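Local coordinates for CAMP factor (Mobiluncus curtisii, PDB 6JLC), which is a toxin of the CAMP factor family, probably a secreted pore-forming protein that acts with other haemolytic agents in lysing red blood cells, at residues A[93-96]-A[97-101]; A[156-159]-A[160-164]; A[187-190]-A[191-195]. One frame throughout, in Å; residues are numbered along the deposited sequence.

In the fold
All three contacts are local ones, made by side chains three to five residues apart, and they follow one another along a mainly helical chain, the C-terminal part of the CAMP factor. Contact 1 leads from the loop after helix 68-91 into helix 97-114. Contact 2 lies on helix 152-173, its centre about 19 Å from that of contact 1, and the two touch where Arg-93 and Tyr-94 reach Leu-157. Contact 3, on the next helix, 179-197, has its centre about 11 Å from that of contact 2; Ile-162 and Leu-158 pack against Ala-192 and its neighbours. Contact 1 is thus the junction where the loop before helix 97-114 meets the three-helix group 152-173, 179-197 and 203-222 that carries contacts 2 and 3.

Contact 1. Residues A[93-96]-A[97-101]; sequences RYKI and QKAHV
The carbonyl oxygen of Ile-96 draws two donors from the first turn of the following helix, both weakly. The backbone N of Ala-99 comes within 3.1 Å of Ile-96 O, with a bent N-H...O angle of 133°, and ND1 of the His-100 ring reaches Ile-96 O at 3.5 Å. The imidazole is turned back toward the loop because its CG stands beside the backbone N, opposite the carbonyl carbon (chi1 -67°). Its edge then meets a second carbonyl: Lys-95 O lies in the ring plane, 3.6 Å from His-100 CE1. The buried ring also stacks with Tyr-153 of helix 152-173, which ties the start of helix 97-114 to that helix.

Apolar contacts flank these bonds. The methyl of Ala-99 touches Lys-95 CB at 3.8 Å, while the rest of that lysine bends away at chi2 and carries NZ to Asp-143 and the carbonyl of Tyr-141. Ile-96 and Lys-98 run side by side in the same direction, with CD1 of Ile-96 4.0 Å from CB of Lys-98; the ammonium beyond pairs with Glu-102. Gln-97 points elsewhere, giving its NE2 to Asp-36. This is a loop-to-helix junction, in which the last loop carbonyl weakly receives an i+3 backbone N-H and the His-100 ring as helix 97-114 of the all-helical CAMP factor fold begins.

Contact 2. Residues A[156-159]-A[160-164]; sequences DLLN and KAIWN
Asp-156 begins a regular alpha-helical turn of helix 152-173, its carbonyl accepting the N-H of Lys-160 at 2.9 Å (N to O). This is the usual i to i+4 bond, repeated at each of the next three residues, in a helix whose inner side packs on helices 179-197 and 203-222. The Lys-160 side chain leaves past that same carbonyl, CB 3.5 Å from Asp-156 O, and bends at chi3 and chi4. Its ammonium lies close to the like-charged Arg-93, with Glu-31 as a long, weak ion partner.

Leu-157 bonds through its O to Ala-161 N, while its side chain turns away to meet Arg-93, Tyr-94 and Ile-210. Leu-158 faces the bundle. With CG anti to the backbone N (chi1 172°), it slants across Ile-162, and Leu-158 CG lies 4.1 Å from Ile-162 CD1. The isoleucine also lays its CG1 against the backbone, 3.3 Å from Leu-158 O. Both side chains are buried, touching Val-195 and Trp-196 from the leucine and Ala-192 and Leu-213 from the isoleucine.

Asn-159 lies at the border of this apolar side, touching Trp-196, and runs alongside Trp-163. The amide and indole planes stand 70° apart, and OD1 sits in the ring plane at the edge, 3.8 Å from Trp-163 NE1. Trp-163 also engages Arg-166 in a cation-pi contact. Of the Trp-163 ring, CD1 comes nearest the backbone, 3.3 Å from Asn-159 O.

Contact 3. Residues A[187-190]-A[191-195]; sequences KEIT and KAVRV
An i to i+3 salt bridge joins Glu-188 to Lys-191 along the flank of helix 179-197 beside helix 203-222, where Glu-188 also touches Ala-216; Ile-189 and Ala-192 face inward. Lys-191 NZ stands 3.1 Å from Glu-188 OE2 and approaches from above the carboxylate, 55° out of its plane. The two chains get there differently: the glutamate is bent at chi2 (-76°), whereas the lysine is extended beyond CG, and its methylenes pass both the backbone and the carboxylate, with CD 3.6 Å from Glu-188 OE1 and CG 3.2 Å from Lys-187 O. The carbonyls of residues 187-190 accept the N-H groups of residues 191-194 and hold the helical turn in shape.

On the inner side Ile-189 and Val-193 meet through their CG2 methyls at 4.3 Å, and Ile-189 also packs on Thr-165, Arg-169 and Leu-213. Ala-192 packs on Leu-213 too. A bound acetate, probably from the crystallisation liquor, lies near Ile-189. Farther round the helix, Thr-190 turns its hydroxyl back to the carbonyl of Asn-186, leaving its methyl beside Arg-194, extended as far as NE, where Thr-190 CG2 lies 4.1 Å from Arg-194 NE.

Contact 1. Residues A[93-96]-A[97-101]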
loop_
_atom_site.group_PDB
_atom_site.type_symbol
_atom_site.label_atom_id
_atom_site.label_comp_id
_atom_site.label_asym_id
_atom_site.label_seq_id
_atom_site.Cartn_x
_atom_site.Cartn_y
_atom_site.Cartn_z
ATOM N N ARG A 93 0.742 10.245 3.760
ATOM C CA ARG A 93 1.773 10.299 2.722
ATOM C C ARG A 93 2.821 11.369 2.998
ATOM O O ARG A 93 4.004 11.176 2.680
ATOM C CB ARG A 93 1.142 10.552 1.353
ATOM C CG ARG A 93 2.170 10.376 0.228
ATOM C CD ARG A 93 1.578 10.615 -1.149
ATOM N NE ARG A 93 0.626 9.581 -1.544
ATOM C CZ ARG A 93 0.950 8.370 -1.987
ATOM N NH1 ARG A 93 2.223 7.996 -2.092
ATOM N NH2 ARG A 93 -0.010 7.525 -2.322
ATOM N N TYR A 94 2.424 12.494 3.597
ATOM C CA TYR A 94 3.342 13.598 3.850
ATOM C C TYR A 94 3.795 13.674 5.303
ATOM O O TYR A 94 4.317 14.711 5.726
ATOM C CB TYR A 94 2.703 14.926 3.432
ATOM C CG TYR A 94 2.745 15.135 1.940
ATOM C CD1 TYR A 94 1.771 14.587 1.117
ATOM C CD2 TYR A 94 3.787 15.841 1.348
ATOM C CE1 TYR A 94 1.811 14.770 -0.273
ATOM C CE2 TYR A 94 3.840 16.021 -0.042
ATOM C CZ TYR A 94 2.848 15.485 -0.839
ATOM O OH TYR A 94 2.891 15.657 -2.206
ATOM N N LYS A 95 3.605 12.608 6.080
ATOM C CA LYS A 95 4.088 12.637 7.452
ATOM C C LYS A 95 5.601 12.436 7.487
ATOM O O LYS A 95 6.200 11.873 6.569
ATOM C CB LYS A 95 3.398 11.555 8.301
ATOM C CG LYS A 95 1.918 11.828 8.565
ATOM C CD LYS A 95 1.757 13.036 9.473
ATOM C CE LYS A 95 0.291 13.419 9.617
ATOM N NZ LYS A 95 0.175 14.675 10.418
ATOM N N ILE A 96 6.215 12.892 8.580
ATOM C CA ILE A 96 7.641 12.682 8.753
ATOM C C ILE A 96 7.948 11.179 8.767
ATOM O O ILE A 96 7.077 10.333 9.024
ATOM C CB ILE A 96 8.149 13.357 10.037
ATOM C CG1 ILE A 96 7.309 12.924 11.248
ATOM C CG2 ILE A 96 8.149 14.875 9.864
ATOM C CD1 ILE A 96 7.873 13.390 12.579
ATOM N N GLN A 97 9.209 10.850 8.479
ATOM C CA GLN A 97 9.595 9.446 8.349
ATOM C C GLN A 97 9.361 8.675 9.646
ATOM O O GLN A 97 9.032 7.481 9.606
ATOM C CB GLN A 97 11.057 9.360 7.899
ATOM C CG GLN A 97 11.625 7.948 7.781
ATOM C CD GLN A 97 10.922 7.099 6.730
ATOM O OE1 GLN A 97 10.227 7.615 5.849
ATOM N NE2 GLN A 97 11.119 5.783 6.808
ATOM N N LYS A 98 9.481 9.353 10.797
ATOM C CA LYS A 98 9.277 8.713 12.098
ATOM C C LYS A 98 7.897 8.075 12.205
ATOM O O LYS A 98 7.748 7.000 12.801
ATOM C CB LYS A 98 9.472 9.744 13.210
ATOM C CG LYS A 98 9.398 9.227 14.637
ATOM C CD LYS A 98 9.309 10.415 15.603
ATOM C CE LYS A 98 9.723 10.051 17.019
ATOM N NZ LYS A 98 8.626 9.437 17.812
ATOM N N ALA A 99 6.870 8.725 11.640
ATOM C CA ALA A 99 5.535 8.136 11.644
ATOM C C ALA A 99 5.526 6.799 10.916
ATOM O O ALA A 99 4.894 5.838 11.370
ATOM C CB ALA A 99 4.523 9.100 11.014
ATOM N N HIS A 100 6.230 6.717 9.788
ATOM C CA HIS A 100 6.204 5.500 8.985
ATOM C C HIS A 100 7.065 4.395 9.586
ATOM O O HIS A 100 6.740 3.208 9.445
ATOM C CB HIS A 100 6.666 5.807 7.570
ATOM C CG HIS A 100 5.713 6.680 6.826
ATOM N ND1 HIS A 100 5.885 8.047 6.714
ATOM C CD2 HIS A 100 4.554 6.392 6.188
ATOM C CE1 HIS A 100 4.884 8.556 6.018
ATOM N NE2 HIS A 100 4.061 7.574 5.689
ATOM N N VAL A 101 8.181 4.755 10.207
ATOM C CA VAL A 101 8.992 3.746 10.887
ATOM C C VAL A 101 8.180 3.086 11.997
ATOM O O VAL A 101 8.158 1.852 12.132
ATOM C CB VAL A 101 10.286 4.373 11.425
ATOM C CG1 VAL A 101 11.009 3.383 12.339
ATOM C CG2 VAL A 101 11.179 4.785 10.263
#

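Contact 2. Residues A[156-159]-A[160-164]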
loop_
_atom_site.group_PDB
_atom_site.type_symbol
_atom_site.label_atom_id
_atom_site.label_comp_id
_atom_site.label_asym_id
_atom_site.label_seq_id
_atom_site.Cartn_x
_atom_site.Cartn_y
_atom_site.Cartn_z
ATOM N N ASP A 156 6.832 7.813 -4.114
ATOM C CA ASP A 156 5.842 6.956 -4.760
ATOM C C ASP A 156 4.732 7.771 -5.413
ATOM O O ASP A 156 4.208 7.366 -6.454
ATOM C CB ASP A 156 5.274 5.952 -3.753
ATOM C CG ASP A 156 6.311 4.895 -3.326
ATOM O OD1 ASP A 156 7.261 4.638 -4.097
ATOM O OD2 ASP A 156 6.187 4.323 -2.217
ATOM N N LEU A 157 4.363 8.921 -4.833
ATOM C CA LEU A 157 3.391 9.800 -5.489
ATOM C C LEU A 157 3.941 10.343 -6.808
ATOM O O LEU A 157 3.218 10.435 -7.809
ATOM C CB LEU A 157 3.010 10.947 -4.550
ATOM C CG LEU A 157 1.865 11.858 -5.004
ATOM C CD1 LEU A 157 0.561 11.085 -5.106
ATOM C CD2 LEU A 157 1.711 13.055 -4.064
ATOM N N LEU A 158 5.220 10.655 -6.858
ATOM C CA LEU A 158 5.862 11.124 -8.069
ATOM C C LEU A 158 5.905 9.988 -9.098
ATOM O O LEU A 158 5.634 10.170 -10.241
ATOM C CB LEU A 158 7.248 11.617 -7.782
ATOM C CG LEU A 158 8.113 11.954 -8.964
ATOM C CD1 LEU A 158 7.410 12.865 -9.933
ATOM C CD2 LEU A 158 9.439 12.501 -8.562
ATOM N N ASN A 159 6.231 8.806 -8.633
ATOM C CA ASN A 159 6.276 7.654 -9.509
ATOM C C ASN A 159 4.925 7.368 -10.092
ATOM O O ASN A 159 4.809 7.042 -11.222
ATOM C CB ASN A 159 6.849 6.435 -8.822
ATOM C CG ASN A 159 7.511 5.487 -9.793
ATOM O OD1 ASN A 159 7.554 4.301 -9.598
ATOM N ND2 ASN A 159 8.011 6.027 -10.831
ATOM N N LYS A 160 3.894 7.501 -9.284
ATOM C CA LYS A 160 2.538 7.315 -9.794
ATOM C C LYS A 160 2.217 8.317 -10.898
ATOM O O LYS A 160 1.615 7.956 -11.920
ATOM C CB LYS A 160 1.526 7.430 -8.652
ATOM C CG LYS A 160 0.206 6.720 -8.931
ATOM C CD LYS A 160 -0.576 6.447 -7.649
ATOM C CE LYS A 160 0.112 5.385 -6.794
ATOM N NZ LYS A 160 -0.022 5.665 -5.337
ATOM N N ALA A 161 2.610 9.582 -10.712
ATOM C CA ALA A 161 2.380 10.591 -11.743
ATOM C C ALA A 161 3.161 10.273 -13.014
ATOM O O ALA A 161 2.649 10.452 -14.124
ATOM C CB ALA A 161 2.747 11.985 -11.211
ATOM N N ILE A 162 4.402 9.787 -12.873
ATOM C CA ILE A 162 5.176 9.399 -14.049
ATOM C C ILE A 162 4.455 8.294 -14.806
ATOM O O ILE A 162 4.277 8.358 -16.029
ATOM C CB ILE A 162 6.596 8.955 -13.635
ATOM C CG1 ILE A 162 7.381 10.147 -13.061
ATOM C CG2 ILE A 162 7.338 8.274 -14.808
ATOM C CD1 ILE A 162 8.691 9.746 -12.385
ATOM N N TRP A 163 4.033 7.254 -14.091
ATOM C CA TRP A 163 3.383 6.136 -14.766
ATOM C C TRP A 163 2.035 6.550 -15.336
ATOM O O TRP A 163 1.702 6.184 -16.468
ATOM C CB TRP A 163 3.240 4.960 -13.807
ATOM C CG TRP A 163 4.485 4.173 -13.743
ATOM C CD1 TRP A 163 5.375 4.120 -12.707
ATOM C CD2 TRP A 163 5.017 3.338 -14.778
ATOM N NE1 TRP A 163 6.423 3.291 -13.031
ATOM C CE2 TRP A 163 6.226 2.797 -14.297
ATOM C CE3 TRP A 163 4.581 2.989 -16.066
ATOM C CZ2 TRP A 163 7.010 1.920 -15.057
ATOM C CZ3 TRP A 163 5.364 2.120 -16.823
ATOM C CH2 TRP A 163 6.561 1.597 -16.313
ATOM N N ASN A 164 1.259 7.332 -14.575
ATOM C CA ASN A 164 0.007 7.865 -15.101
ATOM C C ASN A 164 0.240 8.628 -16.393
ATOM O O ASN A 164 -0.571 8.545 -17.329
ATOM C CB ASN A 164 -0.669 8.789 -14.086
ATOM C CG ASN A 164 -1.379 8.040 -12.987
ATOM O OD1 ASN A 164 -1.677 6.851 -13.120
ATOM N ND2 ASN A 164 -1.671 8.738 -11.890
#

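Contact 3. Residues A[187-190]-A[191-195]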
loop_
_atom_site.group_PDB
_atom_site.type_symbol
_atom_site.label_atom_id
_atom_site.label_comp_id
_atom_site.label_asym_id
_atom_site.label_seq_id
_atom_site.Cartn_x
_atom_site.Cartn_y
_atom_site.Cartn_z
ATOM N N LYS A 187 10.344 14.331 -23.119
ATOM C CA LYS A 187 11.395 15.105 -22.462
ATOM C C LYS A 187 10.962 15.557 -21.073
ATOM O O LYS A 187 11.759 15.544 -20.127
ATOM C CB LYS A 187 11.777 16.308 -23.326
ATOM C CG LYS A 187 12.463 15.931 -24.635
ATOM C CD LYS A 187 12.457 17.102 -25.614
ATOM C CE LYS A 187 13.596 17.000 -26.616
ATOM N NZ LYS A 187 13.716 15.630 -27.187
ATOM N N GLU A 188 9.699 15.945 -20.922
ATOM C CA GLU A 188 9.238 16.361 -19.598
ATOM C C GLU A 188 9.105 15.168 -18.661
ATOM O O GLU A 188 9.370 15.283 -17.460
ATOM C CB GLU A 188 7.914 17.104 -19.719
ATOM C CG GLU A 188 8.018 18.373 -20.552
ATOM C CD GLU A 188 8.681 19.515 -19.795
ATOM O OE1 GLU A 188 8.894 19.379 -18.568
ATOM O OE2 GLU A 188 8.989 20.547 -20.431
ATOM N N ILE A 189 8.679 14.020 -19.188
ATOM C CA ILE A 189 8.662 12.800 -18.383
ATOM C C ILE A 189 10.060 12.490 -17.873
ATOM O O ILE A 189 10.257 12.162 -16.695
ATOM C CB ILE A 189 8.098 11.634 -19.216
ATOM C CG1 ILE A 189 6.628 11.886 -19.566
ATOM C CG2 ILE A 189 8.242 10.318 -18.454
ATOM C CD1 ILE A 189 6.084 10.845 -20.546
ATOM N N THR A 190 11.060 12.614 -18.754
ATOM C CA THR A 190 12.434 12.333 -18.350
ATOM C C THR A 190 12.880 13.247 -17.214
ATOM O O THR A 190 13.565 12.804 -16.286
ATOM C CB THR A 190 13.366 12.469 -19.554
ATOM O OG1 THR A 190 13.126 11.386 -20.463
ATOM C CG2 THR A 190 14.829 12.439 -19.101
ATOM N N LYS A 191 12.504 14.524 -17.265
ATOM C CA LYS A 191 12.846 15.430 -16.171
ATOM C C LYS A 191 12.279 14.935 -14.852
ATOM O O LYS A 191 12.963 14.959 -13.822
ATOM C CB LYS A 191 12.339 16.837 -16.480
ATOM C CG LYS A 191 12.855 17.402 -17.794
ATOM C CD LYS A 191 12.372 18.837 -18.012
ATOM C CE LYS A 191 12.559 19.273 -19.464
ATOM N NZ LYS A 191 12.009 20.636 -19.723
ATOM N N ALA A 192 11.030 14.466 -14.859
ATOM C CA ALA A 192 10.446 13.922 -13.638
ATOM C C ALA A 192 11.165 12.651 -13.193
ATOM O O ALA A 192 11.374 12.435 -11.991
ATOM C CB ALA A 192 8.950 13.665 -13.843
ATOM N N VAL A 193 11.538 11.786 -14.145
ATOM C CA VAL A 193 12.247 10.562 -13.789
ATOM C C VAL A 193 13.532 10.898 -13.040
ATOM O O VAL A 193 13.886 10.231 -12.059
ATOM C CB VAL A 193 12.524 9.711 -15.048
ATOM C CG1 VAL A 193 13.543 8.589 -14.764
ATOM C CG2 VAL A 193 11.220 9.122 -15.627
ATOM N N ARG A 194 14.244 11.942 -13.480
ATOM C CA ARG A 194 15.519 12.283 -12.848
ATOM C C ARG A 194 15.315 12.696 -11.395
ATOM O O ARG A 194 16.023 12.225 -10.494
ATOM C CB ARG A 194 16.222 13.390 -13.641
ATOM C CG ARG A 194 16.735 12.895 -14.972
ATOM C CD ARG A 194 17.758 13.830 -15.603
ATOM N NE ARG A 194 18.159 13.323 -16.912
ATOM C CZ ARG A 194 18.994 12.302 -17.105
ATOM N NH1 ARG A 194 19.544 11.676 -16.069
ATOM N NH2 ARG A 194 19.284 11.909 -18.338
ATOM N N VAL A 195 14.316 13.548 -11.149
ATOM C CA VAL A 195 13.938 13.907 -9.783
ATOM C C VAL A 195 13.664 12.658 -8.964
ATOM O O VAL A 195 14.158 12.507 -7.839
ATOM C CB VAL A 195 12.718 14.847 -9.793
ATOM C CG1 VAL A 195 12.296 15.186 -8.363
ATOM C CG2 VAL A 195 13.030 16.111 -10.559
#